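Local coordinates for protein putative phosphosugar isomerase (Clostridium difficile, PDB 3G68) that probably acts as a phosphosugar isomerase, binding sugar phosphates through paired SIS domains related to the isomerase half of glucosamine-6-phosphate synthase, at residues C110-M115 with I126-L131. Residues are numbered along the deposited sequence; the frame is centred on the assembly and turned at random.
Sequences CKIASM and ISDYIL
Asp128 reaches Ile112 with its carboxylate, standing in for the backbone acceptor that would extend this parallel strand pairing. Its CG is turned away from its own carbonyl carbon (chi1 -62°), which carries the carboxylate across, and Asp128 OD2 accepts a hydrogen bond from Ile112 N at 3.0 Å, on the anti side of the carboxylate. Ile112 O answers by accepting two bonds, from Asp128 N at 2.8 Å in a tilted direction and from Tyr129 N at 3.1 Å in the carbonyl plane. Beyond this fork the ladder is regular: Ser114 N binds Tyr129 O, and Leu131 N binds Ser114 O. The pairing sets 129-130 at the edge of the five-stranded parallel sheet of an SIS domain, an alpha-beta-alpha sandwich, beside strand 111-116, which bonds on its other flank to strand 84-90.

One face carries Ala113 and Tyr129. The tyrosine presents a ring edge to Ala113 CB and Lys111 CB, while Asp128 CB sits over a face near the rim. The selenomethionine at Met115, extended beyond CG, crosses Leu131 at a slant, Met115 CE reaching Leu131 CD1 at 3.8 Å. On the reverse face the Ser114 and Ser127 side chains lie close together; in the loop joining the two strands, Asp124 OD1 bonds Ser114 OG. Nearby, Ile112 directs CG2 onto Ile126 O at 3.5 Å and also packs against Met102 and Glu106 of helix 96-107.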
# COMPACT_ATOMS: atom_id res chain seq x y z
N CYS B 110 38.26 56.23 1.12
CA CYS B 110 37.64 54.93 1.42
C CYS B 110 36.30 54.76 0.69
O CYS B 110 35.60 55.73 0.37
CB CYS B 110 37.36 54.77 2.92
SG CYS B 110 38.81 54.77 4.00
N LYS B 111 35.94 53.50 0.47
CA LYS B 111 34.63 53.14 -0.06
C LYS B 111 33.68 53.07 1.14
O LYS B 111 34.09 52.67 2.23
CB LYS B 111 34.72 51.81 -0.80
CG LYS B 111 35.56 51.92 -2.06
CD LYS B 111 35.86 50.60 -2.68
CE LYS B 111 36.53 50.78 -4.03
NZ LYS B 111 36.71 49.47 -4.73
N ILE B 112 32.43 53.52 0.96
CA ILE B 112 31.47 53.60 2.05
C ILE B 112 30.26 52.70 1.81
O ILE B 112 29.66 52.71 0.72
CB ILE B 112 30.96 55.05 2.24
CG1 ILE B 112 32.13 56.04 2.38
CG2 ILE B 112 30.03 55.15 3.44
CD1 ILE B 112 33.10 55.78 3.56
N ALA B 113 29.91 51.93 2.83
CA ALA B 113 28.73 51.09 2.81
C ALA B 113 27.90 51.41 4.04
O ALA B 113 28.47 51.77 5.09
CB ALA B 113 29.12 49.62 2.78
N SER B 114 26.58 51.33 3.90
CA SER B 114 25.65 51.56 5.00
C SER B 114 24.82 50.31 5.32
O SER B 114 24.52 49.51 4.44
CB SER B 114 24.72 52.75 4.71
OG SER B 114 24.00 52.59 3.49
N MSE B 115 24.49 50.13 6.61
CA MSE B 115 23.60 49.07 7.06
C MSE B 115 22.62 49.66 8.05
O MSE B 115 22.85 49.68 9.26
CB MSE B 115 24.38 47.90 7.65
CG MSE B 115 25.23 47.18 6.64
SE MSE B 115 25.71 45.38 7.29
CE MSE B 115 26.64 44.65 5.62
N ILE B 126 25.70 59.27 2.04
CA ILE B 126 27.13 59.29 1.71
C ILE B 126 27.67 57.91 1.43
O ILE B 126 28.88 57.72 1.43
CB ILE B 126 27.96 59.97 2.85
CG1 ILE B 126 27.86 59.20 4.19
CG2 ILE B 126 27.52 61.42 3.03
CD1 ILE B 126 28.72 59.78 5.31
N SER B 127 26.78 56.96 1.14
CA SER B 127 27.17 55.57 0.92
C SER B 127 27.23 55.20 -0.56
O SER B 127 26.35 55.56 -1.34
CB SER B 127 26.18 54.65 1.63
OG SER B 127 26.11 55.00 3.01
N ASP B 128 28.28 54.45 -0.92
CA ASP B 128 28.45 53.93 -2.25
C ASP B 128 27.58 52.67 -2.37
O ASP B 128 27.04 52.41 -3.44
CB ASP B 128 29.93 53.61 -2.50
CG ASP B 128 30.82 54.87 -2.40
OD1 ASP B 128 30.55 55.82 -3.16
OD2 ASP B 128 31.76 54.91 -1.57
N TYR B 129 27.42 51.93 -1.26
CA TYR B 129 26.64 50.67 -1.22
C TYR B 129 25.62 50.66 -0.10
O TYR B 129 26.01 50.65 1.07
CB TYR B 129 27.60 49.48 -1.03
CG TYR B 129 28.77 49.61 -1.94
CD1 TYR B 129 28.62 49.40 -3.31
CD2 TYR B 129 30.00 50.01 -1.45
CE1 TYR B 129 29.69 49.56 -4.17
CE2 TYR B 129 31.08 50.17 -2.30
CZ TYR B 129 30.92 49.95 -3.66
OH TYR B 129 31.99 50.11 -4.50
N ILE B 130 24.34 50.68 -0.45
CA ILE B 130 23.26 50.74 0.53
C ILE B 130 22.87 49.29 0.79
O ILE B 130 22.10 48.71 0.03
CB ILE B 130 22.08 51.58 0.00
CG1 ILE B 130 22.54 53.02 -0.21
CG2 ILE B 130 20.90 51.55 0.97
CD1 ILE B 130 21.49 53.90 -0.89
N LEU B 131 23.45 48.72 1.85
CA LEU B 131 23.27 47.32 2.22
C LEU B 131 22.26 47.20 3.36
O LEU B 131 22.58 46.71 4.46
CB LEU B 131 24.63 46.72 2.60
CG LEU B 131 25.78 46.86 1.62
CD1 LEU B 131 27.04 46.26 2.23
CD2 LEU B 131 25.44 46.17 0.28